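Local coordinates for PHO85 cyclin-10 (PDB 4KRD), which partners the cyclin-dependent kinase PHO85, forming a holoenzyme that phosphorylates and negatively regulates glycogen synthase, at residues A39-L50 / Y102-F113. Sequence-based numbering, arbitrary orientation.
Sequences ALANFKETIELL and YLVATFLIDTLF
The F43 ring fits as a knob among Y102, A105, T106 and I109, a clear case of two nearly parallel helices (axes 14° apart) locking by knobs into holes within the largely helical cyclin domain. With CG anti to the backbone N (chi1 -171°), the ring is carried across helix 102-113; A105 CB lies over one face near the rim, 3.8 Å from F43 CZ, while I109 CD1 meets the edge. I109 answers as the reciprocal knob among F43, T46, I47 and L50: its chi1 of 62° sets CG1 between the backbone N and carbonyl carbon, and CD1 ends 3.6 Å from T46 CG2. At the N-terminal end, L40 CD2 makes a CH-pi contact centred on the Y102 ring, 3.4 Å from its centroid; at the other, L50 CD1 packs against F113 CD2. Replacing F43 by an alanine is likely to leave A105 CB and I109 CD1 without the ring they pack on and to open a gap between the helices. No direct hydrogen bond crosses; the polar links run through two waters, one donating to A39 O and T106 OG1, the other to T46 OG1 and D110 OD1. Each threonine hydroxyl donates back into its own helix, T46 OG1 to N42 O (2.7 Å) and T106 OG1 to Y102 O (2.8 Å). Apolar interlocking thus provides the direct adhesion, while buried hydroxyls spend their protons within their helices and accept from bridging water.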
ATOM      1  N   ALA B  39      13.857  14.016  14.929  1.00 50.30           N
ATOM      2  CA  ALA B  39      12.708  13.117  14.789  1.00 45.10           C
ATOM      3  C   ALA B  39      12.362  12.474  16.134  1.00 42.72           C
ATOM      4  O   ALA B  39      11.201  12.471  16.560  1.00 41.00           O
ATOM      5  CB  ALA B  39      13.001  12.049  13.750  1.00 43.10           C
ATOM      6  N   LEU B  40      13.383  11.939  16.804  1.00 44.27           N
ATOM      7  CA  LEU B  40      13.217  11.310  18.115  1.00 45.41           C
ATOM      8  C   LEU B  40      12.732  12.287  19.180  1.00 39.49           C
ATOM      9  O   LEU B  40      11.880  11.945  20.003  1.00 41.10           O
ATOM     10  CB  LEU B  40      14.527  10.673  18.577  1.00 48.56           C
ATOM     11  CG  LEU B  40      14.967   9.403  17.862  1.00 45.26           C
ATOM     12  CD1 LEU B  40      16.286   8.928  18.431  1.00 46.67           C
ATOM     13  CD2 LEU B  40      13.896   8.348  18.049  1.00 45.48           C
ATOM     14  N   ALA B  41      13.287  13.495  19.172  1.00 46.48           N
ATOM     15  CA  ALA B  41      12.882  14.533  20.118  1.00 46.19           C
ATOM     16  C   ALA B  41      11.435  14.992  19.901  1.00 44.40           C
ATOM     17  O   ALA B  41      10.688  15.186  20.856  1.00 42.59           O
ATOM     18  CB  ALA B  41      13.842  15.729  20.044  1.00 49.78           C
ATOM     19  N   ASN B  42      11.037  15.172  18.644  1.00 41.12           N
ATOM     20  CA  ASN B  42       9.669  15.584  18.349  1.00 39.22           C
ATOM     21  C   ASN B  42       8.667  14.529  18.791  1.00 35.56           C
ATOM     22  O   ASN B  42       7.571  14.849  19.234  1.00 40.11           O
ATOM     23  CB  ASN B  42       9.501  15.883  16.858  1.00 38.98           C
ATOM     24  CG  ASN B  42      10.340  17.059  16.408  1.00 49.57           C
ATOM     25  OD1 ASN B  42      10.877  17.802  17.233  1.00 46.24           O
ATOM     26  ND2 ASN B  42      10.461  17.235  15.098  1.00 43.98           N
ATOM     27  N   PHE B  43       9.065  13.267  18.664  1.00 38.71           N
ATOM     28  CA  PHE B  43       8.246  12.136  19.058  1.00 38.38           C
ATOM     29  C   PHE B  43       8.016  12.200  20.568  1.00 37.39           C
ATOM     30  O   PHE B  43       6.880  12.223  21.044  1.00 38.64           O
ATOM     31  CB  PHE B  43       8.981  10.849  18.654  1.00 38.68           C
ATOM     32  CG  PHE B  43       8.176   9.583  18.808  1.00 40.15           C
ATOM     33  CD1 PHE B  43       6.792   9.609  18.861  1.00 34.31           C
ATOM     34  CD2 PHE B  43       8.823   8.352  18.863  1.00 41.01           C
ATOM     35  CE1 PHE B  43       6.063   8.434  18.981  1.00 30.31           C
ATOM     36  CE2 PHE B  43       8.106   7.171  18.985  1.00 40.38           C
ATOM     37  CZ  PHE B  43       6.719   7.217  19.057  1.00 37.35           C
ATOM     38  N   LYS B  44       9.107  12.240  21.323  1.00 39.24           N
ATOM     39  CA  LYS B  44       9.039  12.361  22.781  1.00 34.98           C
ATOM     40  C   LYS B  44       8.253  13.588  23.235  1.00 36.19           C
ATOM     41  O   LYS B  44       7.416  13.502  24.134  1.00 36.73           O
ATOM     42  CB  LYS B  44      10.451  12.384  23.370  1.00 37.73           C
ATOM     43  N   GLU B  45       8.501  14.728  22.605  1.00 38.87           N
ATOM     44  CA  GLU B  45       7.854  15.969  23.042  1.00 43.51           C
ATOM     45  C   GLU B  45       6.349  15.964  22.754  1.00 38.10           C
ATOM     46  O   GLU B  45       5.556  16.518  23.519  1.00 43.36           O
ATOM     47  CB  GLU B  45       8.538  17.184  22.413  1.00 43.37           C
ATOM     48  CG  GLU B  45       8.167  18.502  23.072  1.00 47.18           C
ATOM     49  CD  GLU B  45       8.795  19.694  22.374  1.00 53.98           C
ATOM     50  OE1 GLU B  45       9.598  19.479  21.445  1.00 55.40           O
ATOM     51  OE2 GLU B  45       8.483  20.846  22.748  1.00 55.96           O
ATOM     52  N   THR B  46       5.951  15.319  21.658  1.00 44.78           N
ATOM     53  CA  THR B  46       4.532  15.161  21.341  1.00 37.19           C
ATOM     54  C   THR B  46       3.851  14.365  22.442  1.00 33.99           C
ATOM     55  O   THR B  46       2.763  14.718  22.903  1.00 31.80           O
ATOM     56  CB  THR B  46       4.327  14.448  19.980  1.00 39.66           C
ATOM     57  OG1 THR B  46       4.923  15.222  18.930  1.00 36.33           O
ATOM     58  CG2 THR B  46       2.843  14.261  19.676  1.00 32.15           C
ATOM     59  N   ILE B  47       4.499  13.287  22.867  1.00 32.58           N
ATOM     60  CA  ILE B  47       3.981  12.496  23.975  1.00 38.46           C
ATOM     61  C   ILE B  47       3.852  13.339  25.256  1.00 37.98           C
ATOM     62  O   ILE B  47       2.822  13.320  25.929  1.00 35.15           O
ATOM     63  CB  ILE B  47       4.851  11.269  24.256  1.00 33.10           C
ATOM     64  CG1 ILE B  47       4.726  10.274  23.095  1.00 34.12           C
ATOM     65  CG2 ILE B  47       4.398  10.624  25.562  1.00 34.69           C
ATOM     66  CD1 ILE B  47       5.883   9.282  22.985  1.00 41.45           C
ATOM     67  N   GLU B  48       4.895  14.091  25.580  1.00 41.11           N
ATOM     68  CA  GLU B  48       4.845  14.930  26.776  1.00 42.29           C
ATOM     69  C   GLU B  48       3.701  15.932  26.735  1.00 41.90           C
ATOM     70  O   GLU B  48       3.040  16.144  27.743  1.00 40.74           O
ATOM     71  CB  GLU B  48       6.186  15.621  27.018  1.00 44.22           C
ATOM     72  CG  GLU B  48       7.265  14.632  27.428  1.00 51.79           C
ATOM     73  CD  GLU B  48       8.656  15.242  27.463  1.00 68.03           C
ATOM     74  OE1 GLU B  48       8.771  16.490  27.341  1.00 62.92           O
ATOM     75  OE2 GLU B  48       9.631  14.463  27.610  1.00 69.24           O
ATOM     76  N   LEU B  49       3.448  16.534  25.572  1.00 42.20           N
ATOM     77  CA  LEU B  49       2.360  17.513  25.464  1.00 38.36           C
ATOM     78  C   LEU B  49       0.976  16.875  25.511  1.00 41.05           C
ATOM     79  O   LEU B  49       0.052  17.416  26.118  1.00 37.82           O
ATOM     80  CB  LEU B  49       2.530  18.402  24.233  1.00 38.74           C
ATOM     81  CG  LEU B  49       3.764  19.298  24.301  1.00 44.18           C
ATOM     82  CD1 LEU B  49       4.003  20.025  22.998  1.00 44.04           C
ATOM     83  CD2 LEU B  49       3.643  20.295  25.467  1.00 52.45           C
ATOM     84  N   LEU B  50       0.827  15.706  24.897  1.00 37.39           N
ATOM     85  CA  LEU B  50      -0.432  14.990  25.008  1.00 37.01           C
ATOM     86  C   LEU B  50      -0.721  14.646  26.471  1.00 33.18           C
ATOM     87  O   LEU B  50      -1.861  14.725  26.927  1.00 38.06           O
ATOM     88  CB  LEU B  50      -0.402  13.724  24.143  1.00 32.46           C
ATOM     89  CG  LEU B  50      -0.425  14.063  22.658  1.00 31.17           C
ATOM     90  CD1 LEU B  50      -0.163  12.805  21.806  1.00 31.11           C
ATOM     91  CD2 LEU B  50      -1.771  14.698  22.339  1.00 30.97           C
ATOM     92  N   TYR B 102      10.205   7.605  12.699  1.00 35.20           N
ATOM     93  CA  TYR B 102       9.725   8.323  13.864  1.00 35.54           C
ATOM     94  C   TYR B 102       8.723   9.428  13.508  1.00 31.95           C
ATOM     95  O   TYR B 102       7.816   9.713  14.290  1.00 32.07           O
ATOM     96  CB  TYR B 102      10.913   8.833  14.691  1.00 36.78           C
ATOM     97  CG  TYR B 102      11.813   7.684  15.097  1.00 35.12           C
ATOM     98  CD1 TYR B 102      11.358   6.719  15.985  1.00 36.28           C
ATOM     99  CD2 TYR B 102      13.088   7.540  14.569  1.00 36.01           C
ATOM    100  CE1 TYR B 102      12.139   5.662  16.352  1.00 36.92           C
ATOM    101  CE2 TYR B 102      13.898   6.474  14.942  1.00 37.07           C
ATOM    102  CZ  TYR B 102      13.411   5.543  15.841  1.00 42.09           C
ATOM    103  OH  TYR B 102      14.173   4.467  16.240  1.00 42.01           O
ATOM    104  N   LEU B 103       8.861  10.023  12.326  1.00 30.68           N
ATOM    105  CA  LEU B 103       7.885  11.017  11.880  1.00 33.12           C
ATOM    106  C   LEU B 103       6.522  10.355  11.692  1.00 30.65           C
ATOM    107  O   LEU B 103       5.497  10.886  12.122  1.00 29.02           O
ATOM    108  CB  LEU B 103       8.322  11.694  10.580  1.00 35.45           C
ATOM    109  CG  LEU B 103       9.704  12.362  10.576  1.00 37.88           C
ATOM    110  CD1 LEU B 103      10.082  12.846   9.171  1.00 40.32           C
ATOM    111  CD2 LEU B 103       9.753  13.496  11.588  1.00 43.24           C
ATOM    112  N   VAL B 104       6.518   9.187  11.062  1.00 33.23           N
ATOM    113  CA  VAL B 104       5.277   8.433  10.893  1.00 29.80           C
ATOM    114  C   VAL B 104       4.745   7.960  12.254  1.00 28.07           C
ATOM    115  O   VAL B 104       3.539   8.003  12.511  1.00 28.13           O
ATOM    116  CB  VAL B 104       5.448   7.232   9.920  1.00 31.53           C
ATOM    117  CG1 VAL B 104       4.248   6.308  10.008  1.00 24.95           C
ATOM    118  CG2 VAL B 104       5.632   7.720   8.452  1.00 28.10           C
ATOM    119  N   ALA B 105       5.646   7.506  13.121  1.00 29.19           N
ATOM    120  CA  ALA B 105       5.258   7.106  14.469  1.00 28.10           C
ATOM    121  C   ALA B 105       4.577   8.251  15.190  1.00 31.84           C
ATOM    122  O   ALA B 105       3.577   8.063  15.907  1.00 29.75           O
ATOM    123  CB  ALA B 105       6.479   6.635  15.265  1.00 30.45           C
ATOM    124  N   THR B 106       5.139   9.443  15.030  1.00 31.46           N
ATOM    125  CA  THR B 106       4.572  10.622  15.669  1.00 34.26           C
ATOM    126  C   THR B 106       3.186  10.928  15.111  1.00 31.06           C
ATOM    127  O   THR B 106       2.258  11.247  15.863  1.00 30.92           O
ATOM    128  CB  THR B 106       5.485  11.857  15.520  1.00 34.56           C
ATOM    129  OG1 THR B 106       6.775  11.574  16.069  1.00 36.32           O
ATOM    130  CG2 THR B 106       4.875  13.077  16.246  1.00 35.93           C
ATOM    131  N   PHE B 107       3.031  10.812  13.797  1.00 29.93           N
ATOM    132  CA  PHE B 107       1.733  11.081  13.202  1.00 29.27           C
ATOM    133  C   PHE B 107       0.684  10.068  13.638  1.00 26.90           C
ATOM    134  O   PHE B 107      -0.490  10.408  13.761  1.00 29.50           O
ATOM    135  CB  PHE B 107       1.776  11.148  11.664  1.00 33.64           C
ATOM    136  CG  PHE B 107       0.463  11.569  11.078  1.00 35.48           C
ATOM    137  CD1 PHE B 107       0.113  12.917  11.042  1.00 31.78           C
ATOM    138  CD2 PHE B 107      -0.452  10.627  10.626  1.00 31.09           C
ATOM    139  CE1 PHE B 107      -1.119  13.322  10.541  1.00 35.45           C
ATOM    140  CE2 PHE B 107      -1.698  11.025  10.131  1.00 29.98           C
ATOM    141  CZ  PHE B 107      -2.026  12.374  10.087  1.00 35.37           C
ATOM    142  N   LEU B 108       1.093   8.820  13.859  1.00 27.80           N
ATOM    143  CA  LEU B 108       0.159   7.806  14.345  1.00 29.72           C
ATOM    144  C   LEU B 108      -0.409   8.196  15.719  1.00 30.27           C
ATOM    145  O   LEU B 108      -1.612   8.067  15.970  1.00 28.15           O
ATOM    146  CB  LEU B 108       0.813   6.410  14.393  1.00 23.87           C
ATOM    147  CG  LEU B 108       1.204   5.787  13.041  1.00 31.17           C
ATOM    148  CD1 LEU B 108       1.892   4.426  13.227  1.00 27.54           C
ATOM    149  CD2 LEU B 108      -0.016   5.648  12.130  1.00 28.00           C
ATOM    150  N   ILE B 109       0.451   8.674  16.617  1.00 28.83           N
ATOM    151  CA  ILE B 109      -0.054   9.108  17.909  1.00 29.72           C
ATOM    152  C   ILE B 109      -0.877  10.401  17.786  1.00 27.39           C
ATOM    153  O   ILE B 109      -1.897  10.550  18.460  1.00 30.53           O
ATOM    154  CB  ILE B 109       1.065   9.214  18.982  1.00 35.86           C
ATOM    155  CG1 ILE B 109       2.115  10.245  18.582  1.00 38.13           C
ATOM    156  CG2 ILE B 109       1.728   7.849  19.215  1.00 32.82           C
ATOM    157  CD1 ILE B 109       3.019  10.657  19.764  1.00 44.25           C
ATOM    158  N   ASP B 110      -0.439  11.312  16.912  1.00 28.46           N
ATOM    159  CA  ASP B 110      -1.200  12.517  16.532  1.00 30.40           C
ATOM    160  C   ASP B 110      -2.620  12.173  16.136  1.00 30.20           C
ATOM    161  O   ASP B 110      -3.570  12.784  16.591  1.00 32.14           O
ATOM    162  CB  ASP B 110      -0.579  13.199  15.296  1.00 31.26           C
ATOM    163  CG  ASP B 110       0.675  14.010  15.611  1.00 37.25           C
ATOM    164  OD1 ASP B 110       0.818  14.492  16.753  1.00 38.05           O
ATOM    165  OD2 ASP B 110       1.504  14.188  14.682  1.00 38.50           O
ATOM    166  N   THR B 111      -2.768  11.200  15.236  1.00 28.84           N
ATOM    167  CA  THR B 111      -4.086  10.913  14.707  1.00 23.15           C
ATOM    168  C   THR B 111      -4.943  10.114  15.689  1.00 25.33           C
ATOM    169  O   THR B 111      -6.174  10.151  15.631  1.00 27.71           O
ATOM    170  CB  THR B 111      -4.001  10.250  13.301  1.00 32.50           C
ATOM    171  OG1 THR B 111      -5.278  10.325  12.652  1.00 31.56           O
ATOM    172  CG2 THR B 111      -3.562   8.804  13.425  1.00 29.47           C
ATOM    173  N   LEU B 112      -4.300   9.393  16.601  1.00 26.62           N
ATOM    174  CA  LEU B 112      -5.045   8.712  17.653  1.00 28.05           C
ATOM    175  C   LEU B 112      -5.631   9.721  18.662  1.00 32.76           C
ATOM    176  O   LEU B 112      -6.784   9.590  19.111  1.00 29.03           O
ATOM    177  CB  LEU B 112      -4.144   7.698  18.371  1.00 29.48           C
ATOM    178  CG  LEU B 112      -4.724   6.905  19.551  1.00 32.02           C
ATOM    179  CD1 LEU B 112      -6.081   6.264  19.220  1.00 33.57           C
ATOM    180  CD2 LEU B 112      -3.722   5.857  20.079  1.00 35.44           C
ATOM    181  N   PHE B 113      -4.844  10.729  19.022  1.00 28.77           N
ATOM    182  CA  PHE B 113      -5.220  11.570  20.177  1.00 28.07           C
ATOM    183  C   PHE B 113      -5.828  12.928  19.814  1.00 32.16           C
ATOM    184  O   PHE B 113      -6.470  13.562  20.647  1.00 37.17           O
ATOM    185  CB  PHE B 113      -4.027  11.749  21.129  1.00 30.96           C
ATOM    186  CG  PHE B 113      -3.653  10.492  21.862  1.00 34.42           C
ATOM    187  CD1 PHE B 113      -4.421  10.044  22.920  1.00 34.46           C
ATOM    188  CD2 PHE B 113      -2.554   9.740  21.474  1.00 32.22           C
ATOM    189  CE1 PHE B 113      -4.096   8.873  23.584  1.00 35.51           C
ATOM    190  CE2 PHE B 113      -2.230   8.569  22.146  1.00 33.37           C
ATOM    191  CZ  PHE B 113      -3.008   8.139  23.199  1.00 37.49           C
TER
HETATM  192  O   HOH W   1       9.085  12.897  14.992  1.00 39.69           O
HETATM  193  O   HOH W   2       3.255  15.958  16.728  1.00 34.88           O